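Local coordinates for protein myosin-I heavy chain (Dictyostelium discoideum, PDB 5EJR) that forms the C-terminal MyTH4-FERM tail unit of a class VII myosin, an actin-based ATPase motor involved in adhesion and the early steps of phagocytosis, at residues 12-15 against 16-19; 64-67 against 68-72; 99-102 against 103-106; 276-279 against 280-283. All blocks are in the same frame, centred on the assembly; numbering follows the deposited sequence. Where two conformers were deposited one is given.

Contact 1: residues 12-15 against 16-19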
loop_
_atom_site.group_PDB
_atom_site.type_symbol
_atom_site.label_atom_id
_atom_site.label_comp_id
_atom_site.label_asym_id
_atom_site.label_seq_id
_atom_site.Cartn_x
_atom_site.Cartn_y
_atom_site.Cartn_z
ATOM N N THR A 12 -23.038 0.052 34.851
ATOM C CA THR A 12 -23.249 -1.402 34.838
ATOM C C THR A 12 -22.129 -2.181 34.106
ATOM O O THR A 12 -22.334 -3.357 33.775
ATOM C CB THR A 12 -24.620 -1.701 34.193
ATOM O OG1 THR A 12 -24.600 -1.274 32.825
ATOM C CG2 THR A 12 -25.781 -1.044 34.930
ATOM N N ARG A 13 -20.967 -1.536 33.822
ATOM C CA ARG A 13 -19.875 -2.163 33.058
ATOM C C ARG A 13 -18.476 -1.902 33.610
ATOM O O ARG A 13 -17.620 -2.782 33.532
ATOM C CB ARG A 13 -19.931 -1.748 31.573
ATOM C CG ARG A 13 -21.216 -2.123 30.830
ATOM C CD ARG A 13 -21.301 -1.404 29.497
ATOM N NE ARG A 13 -22.447 -1.824 28.683
ATOM C CZ ARG A 13 -23.650 -1.263 28.724
ATOM N NH1 ARG A 13 -23.898 -0.265 29.565
ATOM N NH2 ARG A 13 -24.622 -1.706 27.939
ATOM N N PHE A 14 -18.218 -0.695 34.124
ATOM C CA PHE A 14 -16.901 -0.359 34.665
ATOM C C PHE A 14 -16.681 -1.085 35.986
ATOM O O PHE A 14 -17.641 -1.295 36.731
ATOM C CB PHE A 14 -16.771 1.165 34.868
ATOM C CG PHE A 14 -16.007 1.942 33.813
ATOM C CD1 PHE A 14 -16.261 1.748 32.457
ATOM C CD2 PHE A 14 -15.082 2.915 34.178
ATOM C CE1 PHE A 14 -15.575 2.486 31.485
ATOM C CE2 PHE A 14 -14.399 3.660 33.204
ATOM C CZ PHE A 14 -14.647 3.436 31.866
ATOM N N ARG A 15 -15.425 -1.460 36.269
ATOM C CA ARG A 15 -15.029 -2.132 37.504
ATOM C C ARG A 15 -15.362 -1.247 38.716
ATOM O O ARG A 15 -16.038 -1.712 39.639
ATOM C CB ARG A 15 -13.525 -2.462 37.494
ATOM C CG ARG A 15 -13.101 -3.495 36.453
ATOM C CD ARG A 15 -11.742 -4.068 36.796
ATOM N NE ARG A 15 -11.153 -4.836 35.695
ATOM C CZ ARG A 15 -11.392 -6.124 35.455
ATOM N NH1 ARG A 15 -12.251 -6.800 36.210
ATOM N NH2 ARG A 15 -10.792 -6.740 34.445
ATOM N N SER A 16 -14.931 0.042 38.672
ATOM C CA SER A 16 -15.117 1.059 39.720
ATOM C C SER A 16 -16.574 1.281 40.123
ATOM O O SER A 16 -16.844 1.491 41.308
ATOM C CB SER A 16 -14.458 2.377 39.323
ATOM O OG SER A 16 -15.103 2.960 38.203
ATOM N N PHE A 17 -17.503 1.225 39.151
ATOM C CA PHE A 17 -18.940 1.385 39.401
ATOM C C PHE A 17 -19.576 0.100 39.938
ATOM O O PHE A 17 -20.533 0.170 40.702
ATOM C CB PHE A 17 -19.670 1.867 38.142
ATOM C CG PHE A 17 -19.431 3.319 37.803
ATOM C CD1 PHE A 17 -18.294 3.711 37.105
ATOM C CD2 PHE A 17 -20.342 4.296 38.185
ATOM C CE1 PHE A 17 -18.071 5.055 36.801
ATOM C CE2 PHE A 17 -20.119 5.641 37.877
ATOM C CZ PHE A 17 -18.986 6.010 37.185
ATOM N N LYS A 18 -19.058 -1.064 39.517
ATOM C CA LYS A 18 -19.543 -2.378 39.936
ATOM C C LYS A 18 -19.144 -2.696 41.392
ATOM O O LYS A 18 -19.998 -3.138 42.164
ATOM C CB LYS A 18 -19.044 -3.470 38.973
ATOM C CG LYS A 18 -19.867 -3.587 37.700
ATOM C CD LYS A 18 -19.306 -4.678 36.800
ATOM C CE LYS A 18 -20.187 -5.002 35.622
ATOM N NZ LYS A 18 -21.492 -5.596 36.027
ATOM N N ARG A 19 -17.848 -2.466 41.754
ATOM C CA ARG A 19 -17.271 -2.686 43.090
ATOM C C ARG A 19 -17.975 -1.819 44.145
ATOM O O ARG A 19 -18.217 -2.288 45.259
ATOM C CB ARG A 19 -15.763 -2.386 43.100
ATOM C CG ARG A 19 -14.895 -3.350 42.308
ATOM C CD ARG A 19 -13.478 -2.813 42.242
ATOM N NE ARG A 19 -12.645 -3.534 41.276
ATOM C CZ ARG A 19 -11.693 -4.404 41.602
ATOM N NH1 ARG A 19 -11.442 -4.681 42.876
ATOM N NH2 ARG A 19 -10.984 -5.005 40.656
#
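Lys18 folds back over the start of helix 15-25 and along the preceding loop. Its CB packs against Phe14 O, and CG comes to 3.3 Å from Phe14 O, the same carbonyl that receives Lys18 N in a helical hydrogen bond of 3.1 Å. CD passes Phe14 O at a slightly greater distance. A bend at the last torsion (chi4 -65°) then turns the end of the chain onto Thr12, whose O lies 3.3 Å from Lys18 CE and takes a weak hydrogen bond from NZ. At the next residue, Arg19 N donates almost straight to Arg15 O at 2.9 Å, and the two arginine side chains run side by side in the same direction with their guanidinium planes 71° apart. Arg15 NH1 and Arg19 NH2 are 5.0 Å apart, and their groups have different partners, Glu51 for Arg19 NH2 and Ser52 OG for Arg15 NH2, which probably eases the repulsion. Phe14 is buried; its CB touches Phe17 CD1 at 3.7 Å, and Ser16 OG sits at the edge of its ring while bonding Pro38 O. This is the N-terminus of helix 15-25, with Phe14 at the N-cap and Lys18 reaching back over the loop from helix 5-11.

Contact 2: residues 64-67 against 68-72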
loop_
_atom_site.group_PDB
_atom_site.type_symbol
_atom_site.label_atom_id
_atom_site.label_comp_id
_atom_site.label_asym_id
_atom_site.label_seq_id
_atom_site.Cartn_x
_atom_site.Cartn_y
_atom_site.Cartn_z
ATOM N N ALA A 64 -5.480 -5.335 27.710
ATOM C CA ALA A 64 -5.955 -3.976 27.990
ATOM C C ALA A 64 -4.903 -3.196 28.779
ATOM O O ALA A 64 -4.753 -1.994 28.552
ATOM C CB ALA A 64 -7.251 -4.030 28.761
ATOM N N ILE A 65 -4.155 -3.894 29.675
ATOM C CA ILE A 65 -3.073 -3.324 30.481
ATOM C C ILE A 65 -1.935 -2.904 29.566
ATOM O O ILE A 65 -1.477 -1.761 29.682
ATOM C CB ILE A 65 -2.598 -4.266 31.633
ATOM C CG1 ILE A 65 -3.696 -4.427 32.698
ATOM C CG2 ILE A 65 -1.277 -3.765 32.269
ATOM C CD1 ILE A 65 -3.654 -5.766 33.468
ATOM N N LYS A 66 -1.475 -3.814 28.665
ATOM C CA LYS A 66 -0.397 -3.505 27.702
ATOM C C LYS A 66 -0.825 -2.342 26.795
ATOM O O LYS A 66 0.003 -1.478 26.491
ATOM C CB LYS A 66 -0.042 -4.728 26.835
ATOM C CG LYS A 66 1.235 -4.562 26.008
ATOM C CD LYS A 66 1.412 -5.704 25.021
ATOM C CE LYS A 66 2.770 -5.702 24.360
ATOM N NZ LYS A 66 2.898 -6.807 23.373
ATOM N N ASN A 67 -2.108 -2.343 26.364
ATOM C CA ASN A 67 -2.694 -1.312 25.503
ATOM C C ASN A 67 -2.650 0.059 26.168
ATOM O O ASN A 67 -2.335 1.050 25.496
ATOM C CB ASN A 67 -4.132 -1.645 25.173
ATOM C CG ASN A 67 -4.697 -0.734 24.113
ATOM O OD1 ASN A 67 -4.479 -0.913 22.918
ATOM N ND2 ASN A 67 -5.373 0.297 24.532
ATOM N N PHE A 68 -2.971 0.115 27.493
ATOM C CA PHE A 68 -2.958 1.361 28.246
ATOM C C PHE A 68 -1.601 2.007 28.222
ATOM O O PHE A 68 -1.513 3.185 27.880
ATOM C CB PHE A 68 -3.464 1.179 29.681
ATOM C CG PHE A 68 -3.799 2.501 30.325
ATOM C CD1 PHE A 68 -5.023 3.114 30.096
ATOM C CD2 PHE A 68 -2.883 3.143 31.147
ATOM C CE1 PHE A 68 -5.330 4.338 30.685
ATOM C CE2 PHE A 68 -3.184 4.375 31.723
ATOM C CZ PHE A 68 -4.407 4.957 31.497
ATOM N N SER A 69 -0.542 1.232 28.514
ATOM C CA SER A 69 0.830 1.741 28.483
ATOM C C SER A 69 1.221 2.241 27.077
ATOM O O SER A 69 1.996 3.185 26.975
ATOM C CB SER A 69 1.825 0.711 29.016
ATOM O OG SER A 69 2.000 -0.400 28.155
ATOM N N GLU A 70 0.640 1.643 26.006
ATOM C CA GLU A 70 0.892 2.057 24.623
ATOM C C GLU A 70 0.210 3.400 24.329
ATOM O O GLU A 70 0.823 4.265 23.695
ATOM C CB GLU A 70 0.492 0.957 23.627
ATOM C CG GLU A 70 1.446 -0.227 23.691
ATOM C CD GLU A 70 1.226 -1.382 22.738
ATOM O OE1 GLU A 70 0.203 -1.392 22.016
ATOM O OE2 GLU A 70 2.074 -2.300 22.739
ATOM N N ILE A 71 -1.034 3.585 24.833
ATOM C CA ILE A 71 -1.778 4.846 24.729
ATOM C C ILE A 71 -0.931 5.958 25.393
ATOM O O ILE A 71 -0.690 7.006 24.786
ATOM C CB ILE A 71 -3.205 4.691 25.320
ATOM C CG1 ILE A 71 -4.062 3.819 24.379
ATOM C CG2 ILE A 71 -3.866 6.053 25.578
ATOM C CD1 ILE A 71 -5.545 3.626 24.743
ATOM N N MET A 72 -0.390 5.659 26.595
ATOM C CA MET A 72 0.493 6.542 27.361
ATOM C C MET A 72 1.755 6.909 26.581
ATOM O O MET A 72 2.192 8.052 26.639
ATOM C CB MET A 72 0.838 5.903 28.714
ATOM C CG MET A 72 -0.338 5.854 29.675
ATOM S SD MET A 72 0.136 5.344 31.356
ATOM C CE MET A 72 1.311 6.638 31.777
#
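Ser69 OG donates to Lys66 O at 2.8 Å, a side-chain bond back to the preceding turn within helix 58-75 of the MyTH4 domain, whose fold is a helical bundle. Lys66 O also accepts Glu70 N at 3.2 Å, both donors arriving from the same face of the carbonyl plane, so two bonds grip this one oxygen. The hydroxyl reaches it because OG stands between the backbone N and the carbonyl carbon (chi1 70°). Loss of that hydroxyl, as with an alanine at Ser69, is likely to leave Lys66 O held within the helix by the longer bond from Glu70 N. The backbone ladder continues with Phe68 N to Ala64 O and Ile71 N to Asn67 O, the latter 2.9 Å long. Lys66 and Glu70 approach without pairing: Lys66 NZ remains 4.6 Å from Glu70 OE2, while Glu70 OE1 is bound by Arg96 and Ser92 of helix 86-99. Asn67 is buried, and its amide is satisfied at both ends, OD1 by Arg96 and ND2 by Gln110, bridging two neighbouring helices. Ile71 crosses Asn67 at a slant, its terminal methyl CD1 3.3 Å from Asn67 ND2.

Contact 3: residues 99-102 against 103-106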
loop_
_atom_site.group_PDB
_atom_site.type_symbol
_atom_site.label_atom_id
_atom_site.label_comp_id
_atom_site.label_asym_id
_atom_site.label_seq_id
_atom_site.Cartn_x
_atom_site.Cartn_y
_atom_site.Cartn_z
ATOM N N GLU A 99 -8.111 -6.844 15.609
ATOM C CA GLU A 99 -8.157 -8.284 15.857
ATOM C C GLU A 99 -8.837 -8.688 17.182
ATOM O O GLU A 99 -9.423 -9.773 17.237
ATOM C CB GLU A 99 -6.772 -8.938 15.713
ATOM C CG GLU A 99 -5.686 -8.434 16.647
ATOM C CD GLU A 99 -4.353 -8.133 15.986
ATOM O OE1 GLU A 99 -4.352 -7.703 14.808
ATOM O OE2 GLU A 99 -3.312 -8.258 16.672
ATOM N N ASN A 100 -8.785 -7.838 18.222
ATOM C CA ASN A 100 -9.461 -8.145 19.485
ATOM C C ASN A 100 -10.688 -7.260 19.573
ATOM O O ASN A 100 -10.679 -6.170 20.148
ATOM C CB ASN A 100 -8.531 -8.021 20.682
ATOM C CG ASN A 100 -7.309 -8.880 20.549
ATOM O OD1 ASN A 100 -7.346 -10.091 20.801
ATOM N ND2 ASN A 100 -6.211 -8.273 20.113
ATOM N N HIS A 101 -11.715 -7.708 18.882
ATOM C CA HIS A 101 -13.023 -7.105 18.703
ATOM C C HIS A 101 -13.730 -6.672 20.014
ATOM O O HIS A 101 -14.383 -5.618 20.057
ATOM C CB HIS A 101 -13.855 -8.109 17.902
ATOM C CG HIS A 101 -15.327 -8.013 18.078
ATOM N ND1 HIS A 101 -16.096 -7.197 17.262
ATOM C CD2 HIS A 101 -16.141 -8.683 18.931
ATOM C CE1 HIS A 101 -17.345 -7.354 17.677
ATOM N NE2 HIS A 101 -17.421 -8.243 18.681
ATOM N N GLU A 102 -13.617 -7.501 21.066
ATOM C CA GLU A 102 -14.253 -7.291 22.372
ATOM C C GLU A 102 -13.432 -6.343 23.265
ATOM O O GLU A 102 -13.841 -6.012 24.379
ATOM C CB GLU A 102 -14.591 -8.650 23.055
ATOM C CG GLU A 102 -13.502 -9.726 23.021
ATOM C CD GLU A 102 -13.083 -10.274 21.665
ATOM O OE1 GLU A 102 -11.896 -10.105 21.296
ATOM O OE2 GLU A 102 -13.956 -10.807 20.944
ATOM N N LEU A 103 -12.318 -5.841 22.733
ATOM C CA LEU A 103 -11.439 -4.893 23.419
ATOM C C LEU A 103 -11.649 -3.450 22.907
ATOM O O LEU A 103 -10.995 -2.531 23.401
ATOM C CB LEU A 103 -9.996 -5.342 23.178
ATOM C CG LEU A 103 -9.031 -5.347 24.347
ATOM C CD1 LEU A 103 -9.601 -6.072 25.550
ATOM C CD2 LEU A 103 -7.735 -5.989 23.943
ATOM N N ARG A 104 -12.577 -3.253 21.948
ATOM C CA ARG A 104 -12.821 -1.972 21.274
ATOM C C ARG A 104 -13.354 -0.875 22.188
ATOM O O ARG A 104 -12.749 0.201 22.213
ATOM C CB ARG A 104 -13.705 -2.153 20.041
ATOM C CG ARG A 104 -12.911 -2.801 18.917
ATOM C CD ARG A 104 -13.792 -3.291 17.801
ATOM N NE ARG A 104 -13.019 -4.048 16.817
ATOM C CZ ARG A 104 -13.519 -4.483 15.672
ATOM N NH1 ARG A 104 -14.782 -4.247 15.363
ATOM N NH2 ARG A 104 -12.758 -5.158 14.826
ATOM N N ASP A 105 -14.440 -1.144 22.957
ATOM C CA ASP A 105 -15.007 -0.190 23.933
ATOM C C ASP A 105 -13.955 0.239 24.952
ATOM O O ASP A 105 -13.865 1.426 25.282
ATOM C CB ASP A 105 -16.210 -0.797 24.665
ATOM C CG ASP A 105 -17.436 -0.959 23.802
ATOM O OD1 ASP A 105 -17.466 -0.379 22.695
ATOM O OD2 ASP A 105 -18.365 -1.662 24.232
ATOM N N GLU A 106 -13.159 -0.726 25.419
ATOM C CA GLU A 106 -12.087 -0.538 26.375
ATOM C C GLU A 106 -10.969 0.356 25.823
ATOM O O GLU A 106 -10.404 1.152 26.580
ATOM C CB GLU A 106 -11.560 -1.907 26.829
ATOM C CG GLU A 106 -11.082 -1.915 28.270
ATOM C CD GLU A 106 -9.685 -1.372 28.481
ATOM O OE1 GLU A 106 -8.897 -1.351 27.506
ATOM O OE2 GLU A 106 -9.369 -0.983 29.630
HETATM O O HOH W 1 -14.341 -3.533 25.390
#
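Arg104 runs extended from CG to NE, which lays it back along His101, while the imidazole of His101 leaves with CG anti to the backbone N (chi1 155°) and meets the guanidinium near its rim. His101 ND1 lies over one guanidinium face, 3.7 Å from Arg104 NH1, and NH1 in turn comes to the edge of the ring; the two planes are 68° apart, which excludes a parallel stack. Nearer the backbone, Arg104 NE lies 3.6 Å from His101 CA, and Arg104 CD packs 3.3 Å from His101 O. The guanidinium is held by the end of the previous helix, NE bonding Gly97 O and NH2 bonding Ile98 O. The turn itself is closed by Leu103 N donating to Asn100 O at 3.1 Å from well above the carbonyl plane. Leu103 CD2 also rests 3.9 Å from Asn100 CB. A water bridges onward into the helix, donating to Glu102 O at 2.7 Å and accepting from Glu106 N. This is the tight connection between helices 86-99 and 104-113 of the MyTH4 domain, with Leu103 turned onto Leu60 and Lys63 of helix 58-75 and Asn100 OD1 bonded to Lys63.

Contact 4: residues 276-279 against 280-283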
loop_
_atom_site.group_PDB
_atom_site.type_symbol
_atom_site.label_atom_id
_atom_site.label_comp_id
_atom_site.label_asym_id
_atom_site.label_seq_id
_atom_site.Cartn_x
_atom_site.Cartn_y
_atom_site.Cartn_z
ATOM N N ASP A 276 -2.845 2.117 4.119
ATOM C CA ASP A 276 -2.506 0.796 4.679
ATOM C C ASP A 276 -1.143 0.340 4.154
ATOM O O ASP A 276 -0.368 -0.251 4.899
ATOM C CB ASP A 276 -3.590 -0.249 4.384
ATOM C CG ASP A 276 -4.861 -0.111 5.206
ATOM O OD1 ASP A 276 -4.818 0.558 6.267
ATOM O OD2 ASP A 276 -5.897 -0.706 4.808
ATOM N N VAL A 277 -0.836 0.665 2.874
ATOM C CA VAL A 277 0.441 0.350 2.240
ATOM C C VAL A 277 1.553 1.153 2.925
ATOM O O VAL A 277 2.608 0.593 3.214
ATOM C CB VAL A 277 0.446 0.590 0.695
ATOM C CG1 VAL A 277 1.799 0.237 0.088
ATOM C CG2 VAL A 277 -0.678 -0.153 -0.014
ATOM N N LEU A 278 1.329 2.455 3.174
ATOM C CA LEU A 278 2.351 3.284 3.811
ATOM C C LEU A 278 2.720 2.799 5.209
ATOM O O LEU A 278 3.900 2.850 5.572
ATOM C CB LEU A 278 1.994 4.782 3.810
ATOM C CG LEU A 278 1.989 5.447 2.433
ATOM C CD1 LEU A 278 1.237 6.785 2.485
ATOM C CD2 LEU A 278 3.416 5.645 1.903
ATOM N N ALA A 279 1.728 2.285 5.955
ATOM C CA ALA A 279 1.924 1.731 7.298
ATOM C C ALA A 279 2.759 0.442 7.188
ATOM O O ALA A 279 3.782 0.319 7.869
ATOM C CB ALA A 279 0.583 1.453 7.947
ATOM N N ARG A 280 2.401 -0.447 6.231
ATOM C CA ARG A 280 3.140 -1.683 5.932
ATOM C C ARG A 280 4.602 -1.436 5.600
ATOM O O ARG A 280 5.443 -2.234 5.999
ATOM C CB ARG A 280 2.447 -2.480 4.827
ATOM C CG ARG A 280 1.307 -3.330 5.378
ATOM C CD ARG A 280 0.309 -3.747 4.316
ATOM N NE ARG A 280 -0.917 -4.257 4.934
ATOM C CZ ARG A 280 -2.110 -4.289 4.348
ATOM N NH1 ARG A 280 -2.265 -3.829 3.109
ATOM N NH2 ARG A 280 -3.159 -4.776 4.994
ATOM N N TRP A 281 4.919 -0.314 4.925
ATOM C CA TRP A 281 6.292 0.050 4.584
ATOM C C TRP A 281 7.085 0.405 5.840
ATOM O O TRP A 281 8.283 0.129 5.901
ATOM C CB TRP A 281 6.315 1.228 3.620
ATOM C CG TRP A 281 5.929 0.938 2.194
ATOM C CD1 TRP A 281 5.576 -0.265 1.651
ATOM C CD2 TRP A 281 5.860 1.895 1.132
ATOM N NE1 TRP A 281 5.320 -0.118 0.306
ATOM C CE2 TRP A 281 5.473 1.200 -0.036
ATOM C CE3 TRP A 281 6.139 3.268 1.041
ATOM C CZ2 TRP A 281 5.351 1.833 -1.274
ATOM C CZ3 TRP A 281 6.007 3.894 -0.187
ATOM C CH2 TRP A 281 5.611 3.180 -1.325
ATOM N N GLU A 282 6.411 1.024 6.841
ATOM C CA GLU A 282 7.023 1.383 8.120
ATOM C C GLU A 282 7.358 0.126 8.917
ATOM O O GLU A 282 8.365 0.099 9.618
ATOM C CB GLU A 282 6.068 2.246 8.951
ATOM C CG GLU A 282 5.890 3.654 8.434
ATOM C CD GLU A 282 5.502 4.622 9.528
ATOM O OE1 GLU A 282 4.656 4.259 10.377
ATOM O OE2 GLU A 282 6.072 5.735 9.555
ATOM N N GLN A 283 6.498 -0.900 8.806
ATOM C CA GLN A 283 6.594 -2.200 9.475
ATOM C C GLN A 283 7.645 -3.119 8.839
ATOM O O GLN A 283 8.058 -4.091 9.472
ATOM C CB GLN A 283 5.223 -2.897 9.471
ATOM C CG GLN A 283 4.111 -2.123 10.168
ATOM C CD GLN A 283 3.533 -2.874 11.333
ATOM O OE1 GLN A 283 2.776 -3.834 11.159
ATOM N NE2 GLN A 283 3.897 -2.472 12.548
#
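The indole of Trp281 takes Val277 CG1 over one face, 3.4 Å above the ring plane and offset toward the rim, so that the methyl lies 3.5 Å from Trp281 NE1. Val277 O lies over a face of the ring as well, 3.5 Å from Trp281 CG. Leu278 comes at a slant, its CD2 methyl 3.7 Å from Trp281 CE3 on the six-membered ring. The two aliphatic side chains thus meet different parts of the indole, Val277 the pyrrole part and Leu278 the benzo part. Val277 can do this because CG1 is anti to its backbone N (chi1 -180°). A second flat group, the guanidinium of Arg280, has Asp276 CB over one face near the rim, 4.0 Å from Arg280 NH1. Asp276 OD2 stays 4.9 Å from Arg280 NH2; its carboxylate is bound instead by Arg188 NE and by the amides of Lys189 and Met190. The helical bonds beneath include Arg280 N to Asp276 O and Trp281 N to Val277 O, the latter 3.0 Å long. Cutting Trp281 back to an alanine is likely to strip Val277 CG1 and Leu278 CD2 of the indole they pack on and open a gap beside Phe290. Helix 274-283 lies in the ubiquitin-like lobe of the FERM domain: Trp281 stacks on Phe290 and meets Phe292 of strand 290-296, while on another side Glu282 bonds Ser87 and Gln91 of helix 86-99 and Ala194 of helix 194-205, tying this lobe to the MyTH4 domain.

In the fold
Contacts 2 and 3 belong to one helical packing unit of the MyTH4 domain, their centres about 13 Å apart, and their helices 58-75 and 104-113 lie against each other. Contact 2 is partly buried and joins backbone bonds to a satisfied amide, whereas contact 3 is a surface turn in which an arginine and a water serve backbone carbonyls. Contact 1, also at the surface, lies about 42 Å from the chain's centre and is rich in basic side chains at a helix start. Contact 4, about 7 Å from that centre, lies in the FERM region and is dominated by aliphatic side chains packed on an indole; helix 86-99 borders contacts 2, 3 and 4.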